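Local structure of cytolethal distending toxin subunit B (Escherichia coli, 2F1N) at residues S98-L103 with G129-L134; A146-I149 with N153-A156. The protein acts as the DNA-nicking endonuclease subunit of the tripartite cytolethal distending toxin, very probably damaging DNA in intoxicated cells and so driving cell-cycle arrest. All blocks are in the same frame, centred on the assembly; numbering follows the deposited sequence.

Contact 1: S98-L103 with G129-L134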
loop_
_atom_site.group_PDB
_atom_site.type_symbol
_atom_site.label_atom_id
_atom_site.label_comp_id
_atom_site.label_asym_id
_atom_site.label_seq_id
_atom_site.Cartn_x
_atom_site.Cartn_y
_atom_site.Cartn_z
ATOM N N SER A 98 2.949 9.868 4.797
ATOM C CA SER A 98 3.143 9.918 6.252
ATOM C C SER A 98 4.621 9.907 6.562
ATOM O O SER A 98 5.267 8.897 6.333
ATOM C CB SER A 98 2.531 8.723 6.972
ATOM O OG SER A 98 1.145 8.739 6.768
ATOM N N ALA A 99 5.132 11.028 7.049
ATOM C CA ALA A 99 6.458 11.075 7.635
ATOM C C ALA A 99 6.358 10.337 8.988
ATOM O O ALA A 99 5.713 10.802 9.938
ATOM C CB ALA A 99 6.878 12.512 7.816
ATOM N N VAL A 100 6.940 9.163 9.052
ATOM C CA VAL A 100 6.871 8.338 10.244
ATOM C C VAL A 100 7.908 8.904 11.194
ATOM O O VAL A 100 7.592 9.243 12.332
ATOM C CB VAL A 100 7.134 6.860 9.898
ATOM C CG1 VAL A 100 7.390 6.026 11.155
ATOM C CG2 VAL A 100 5.923 6.301 9.099
ATOM N N ASP A 101 9.135 9.033 10.701
ATOM C CA ASP A 101 10.148 9.764 11.444
ATOM C C ASP A 101 10.240 11.169 10.886
ATOM O O ASP A 101 10.395 11.381 9.672
ATOM C CB ASP A 101 11.513 9.070 11.398
ATOM C CG ASP A 101 11.418 7.566 11.603
ATOM O OD1 ASP A 101 10.892 7.096 12.643
ATOM O OD2 ASP A 101 11.867 6.768 10.761
ATOM N N ALA A 102 10.110 12.124 11.796
ATOM C CA ALA A 102 10.450 13.503 11.514
ATOM C C ALA A 102 11.976 13.702 11.598
ATOM O O ALA A 102 12.465 14.839 11.518
ATOM C CB ALA A 102 9.722 14.418 12.483
ATOM N N LEU A 103 12.706 12.585 11.734
ATOM C CA LEU A 103 14.152 12.584 11.954
ATOM C C LEU A 103 14.938 12.040 10.751
ATOM O O LEU A 103 15.190 12.799 9.797
ATOM C CB LEU A 103 14.503 11.858 13.269
ATOM C CG LEU A 103 14.582 12.793 14.497
ATOM C CD1 LEU A 103 13.217 12.988 15.174
ATOM C CD2 LEU A 103 15.606 12.315 15.521
ATOM N N GLY A 129 7.734 0.250 18.086
ATOM C CA GLY A 129 8.658 0.253 16.963
ATOM C C GLY A 129 8.071 -0.143 15.611
ATOM O O GLY A 129 8.790 -0.190 14.612
ATOM N N GLY A 130 6.774 -0.439 15.578
ATOM C CA GLY A 130 6.108 -0.751 14.318
ATOM C C GLY A 130 5.691 0.540 13.620
ATOM O O GLY A 130 5.731 1.615 14.230
ATOM N N ARG A 131 5.264 0.419 12.359
ATOM C CA ARG A 131 4.762 1.532 11.560
ATOM C C ARG A 131 3.230 1.562 11.711
ATOM O O ARG A 131 2.640 0.558 12.074
ATOM C CB ARG A 131 5.097 1.278 10.075
ATOM C CG ARG A 131 6.331 2.000 9.612
ATOM C CD ARG A 131 7.535 1.413 10.192
ATOM N NE ARG A 131 7.836 0.041 9.715
ATOM C CZ ARG A 131 9.017 -0.585 9.917
ATOM N NH1 ARG A 131 10.005 0.007 10.625
ATOM N NH2 ARG A 131 9.222 -1.801 9.430
ATOM N N PRO A 132 2.613 2.711 11.456
ATOM C CA PRO A 132 1.145 2.803 11.375
ATOM C C PRO A 132 0.648 2.157 10.105
ATOM O O PRO A 132 1.441 1.706 9.272
ATOM C CB PRO A 132 0.890 4.331 11.332
ATOM C CG PRO A 132 2.097 4.879 10.606
ATOM C CD PRO A 132 3.264 3.987 11.077
ATOM N N LEU A 133 -0.683 2.091 9.961
ATOM C CA LEU A 133 -1.341 1.741 8.696
ATOM C C LEU A 133 -1.930 2.985 8.056
ATOM O O LEU A 133 -2.638 3.683 8.705
ATOM C CB LEU A 133 -2.477 0.740 8.976
ATOM C CG LEU A 133 -1.878 -0.648 9.230
ATOM C CD1 LEU A 133 -2.898 -1.571 9.907
ATOM C CD2 LEU A 133 -1.347 -1.279 7.937
ATOM N N LEU A 134 -1.623 3.244 6.792
ATOM C CA LEU A 134 -2.184 4.414 6.120
ATOM C C LEU A 134 -3.061 3.850 5.029
ATOM O O LEU A 134 -2.607 3.001 4.283
ATOM C CB LEU A 134 -1.052 5.260 5.542
ATOM C CG LEU A 134 -1.373 6.316 4.461
ATOM C CD1 LEU A 134 -2.214 7.421 5.106
ATOM C CD2 LEU A 134 -0.047 6.870 3.853
#
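S98 and V100 face L134 and R131 with their CA atoms 7.7 and 7.2 Å apart respectively, a separation too wide for backbone pairing, so the two segments meet through side chains alone. At one end the hydroxyl of S98 lies against the branched end of L134. Its OG is 3.7 Å from CD2 of L134 and 4.0 Å from CD1, so the oxygen addresses both methyls. With chi1 at -63°, OG stands opposite the carbonyl carbon and beside the backbone N of S98, and a weak hydrogen bond to the P76 carbonyl gives this buried polar atom a partner.

This is the interior packing of the DNase I-like fold, in which two mixed beta-sheets are laid face to face. S98 ends strand 92-98 of the larger sheet, while L134 belongs to strand 133-138 of the smaller one. On the inner side L134 also rests on L111 and V77; its neighbour L133 instead meets helix 156-168 through L159 and V163, the alternation expected along a strand.

At the other end, where both chains have become loops, V100 uses one of its two branches. CG2 reaches CD of P132 at 4.0 Å, and the valine side chain crosses the pyrrolidine ring at a slant. The same methyl lies 4.4 Å from CG of R131, touching only the aliphatic root of that side chain. P132 also rests on L109 of strand 109-113, while NE of R131 hydrogen-bonds the carbonyl O of H147.

Contact 2: A146-I149 with N153-A156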
loop_
_atom_site.group_PDB
_atom_site.type_symbol
_atom_site.label_atom_id
_atom_site.label_comp_id
_atom_site.label_asym_id
_atom_site.label_seq_id
_atom_site.Cartn_x
_atom_site.Cartn_y
_atom_site.Cartn_z
ATOM N N ALA A 146 1.390 -0.967 4.076
ATOM C CA ALA A 146 1.874 -1.544 5.347
ATOM C C ALA A 146 3.348 -1.870 5.258
ATOM O O ALA A 146 3.866 -2.239 4.176
ATOM C CB ALA A 146 1.143 -2.803 5.714
ATOM N N HIS A 147 4.032 -1.688 6.392
ATOM C CA HIS A 147 5.432 -2.082 6.430
ATOM C C HIS A 147 5.720 -2.725 7.780
ATOM O O HIS A 147 6.029 -2.041 8.762
ATOM C CB HIS A 147 6.336 -0.881 6.203
ATOM C CG HIS A 147 7.790 -1.254 6.165
ATOM N ND1 HIS A 147 8.789 -0.305 6.254
ATOM C CD2 HIS A 147 8.405 -2.464 6.064
ATOM C CE1 HIS A 147 9.967 -0.917 6.211
ATOM N NE2 HIS A 147 9.766 -2.229 6.100
ATOM N N ALA A 148 5.633 -4.052 7.829
ATOM C CA ALA A 148 5.809 -4.791 9.074
ATOM C C ALA A 148 7.277 -4.795 9.446
ATOM O O ALA A 148 8.105 -4.562 8.590
ATOM C CB ALA A 148 5.279 -6.234 8.905
ATOM N N ILE A 149 7.576 -5.059 10.723
ATOM C CA ILE A 149 8.957 -4.963 11.221
ATOM C C ILE A 149 9.770 -6.117 10.698
ATOM O O ILE A 149 9.268 -7.249 10.611
ATOM C CB ILE A 149 8.952 -4.975 12.748
ATOM C CG1 ILE A 149 8.197 -3.762 13.298
ATOM C CG2 ILE A 149 10.468 -4.994 13.296
ATOM C CD1 ILE A 149 7.766 -3.969 14.779
ATOM N N ASN A 153 9.014 -13.316 14.151
ATOM C CA ASN A 153 7.696 -13.290 14.773
ATOM C C ASN A 153 7.185 -11.825 14.923
ATOM O O ASN A 153 6.985 -11.250 16.015
ATOM C CB ASN A 153 7.741 -14.155 16.051
ATOM C CG ASN A 153 7.958 -15.659 15.714
ATOM O OD1 ASN A 153 7.032 -16.330 15.228
ATOM N ND2 ASN A 153 9.188 -16.179 15.925
ATOM N N ASN A 154 7.033 -11.214 13.754
ATOM C CA ASN A 154 6.735 -9.784 13.676
ATOM C C ASN A 154 5.250 -9.438 13.732
ATOM O O ASN A 154 4.391 -10.284 14.090
ATOM C CB ASN A 154 7.399 -9.214 12.415
ATOM C CG ASN A 154 6.646 -9.577 11.117
ATOM O OD1 ASN A 154 5.621 -10.304 11.126
ATOM N ND2 ASN A 154 7.152 -9.076 9.990
ATOM N N ASP A 155 4.963 -8.180 13.415
ATOM C CA ASP A 155 3.612 -7.635 13.550
ATOM C C ASP A 155 2.676 -7.799 12.346
ATOM O O ASP A 155 1.525 -7.295 12.351
ATOM C CB ASP A 155 3.715 -6.171 13.980
ATOM C CG ASP A 155 4.525 -5.299 13.009
ATOM O OD1 ASP A 155 5.461 -5.805 12.297
ATOM O OD2 ASP A 155 4.302 -4.064 12.938
ATOM N N ALA A 156 3.128 -8.539 11.327
ATOM C CA ALA A 156 2.267 -8.683 10.134
ATOM C C ALA A 156 0.863 -9.213 10.437
ATOM O O ALA A 156 -0.122 -8.611 9.957
ATOM C CB ALA A 156 2.955 -9.500 9.015
HETATM O O HOH W 1 4.876 -2.151 11.228
#
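The carboxylate of D155 lies across the side chain of I149, the two crossing at about a right angle, with OD1 3.6 Å from CG1 of the isoleucine. The same oxygen receives the backbone N-H of I149: N to OD1 is 2.7 Å and the bond is almost straight at 174°, entering on the syn lone pair. A chi1 of 58°, which sets CG of D155 between its own backbone N and carbonyl carbon, brings the carboxylate back to the backbone N of I149, just past the strand. D155 occupies the N-cap position of helix 156-168 yet makes no capping bond. OD2 is bridged to the carbonyl of H147 by a water, 2.6 Å from OD2 of D155.

N154 closes the turn from the opposite end of I149. Its ND2 gives a 2.9 Å hydrogen bond to the carbonyl O of I149, which lies nearly in the plane of the amide, and gives another to F186 O. OD1 of N154 accepts the backbone N of A156 at 3.1 Å, forming an Asx turn that leads into the helix. That donor stands well above the carbonyl plane, 71° out of it. R188 donates its NE to the same oxygen. A148, just past strand 141-147, packs its CB on A156 CB at 4.0 Å, tying the strand's exit to the first turn of the helix in a short strand-to-helix connection.

With both ends of its amide engaged, N154 has its flip settled: exchanging N and O would set donor against donor and acceptor against acceptor. The carboxylate of D155, whose OD1 takes a backbone N-H close to the start of a helix, would probably favour the ionised form.

In the fold
The centres of the two contacts are 13 Å apart, and R131 spans them. Its CG belongs to contact 1, but its NE bonds the carbonyl O of H147 at 2.9 Å, the carbonyl that the water of contact 2 also reaches, and its NH2 bonds A148 O weakly. G130 CA adds packing on I149 CD1 at 3.6 Å. Strands 133-138 and 141-147 are neighbours in one sheet, so contact 1 joins that sheet to its facing partner while contact 2 ties it to helix 156-168. The H147 side chain touches Q54, E55 and D185 between the sheets, consistent with the active-site region of DNase I-like enzymes. R188, beside N154, begins the nuclear localization signal.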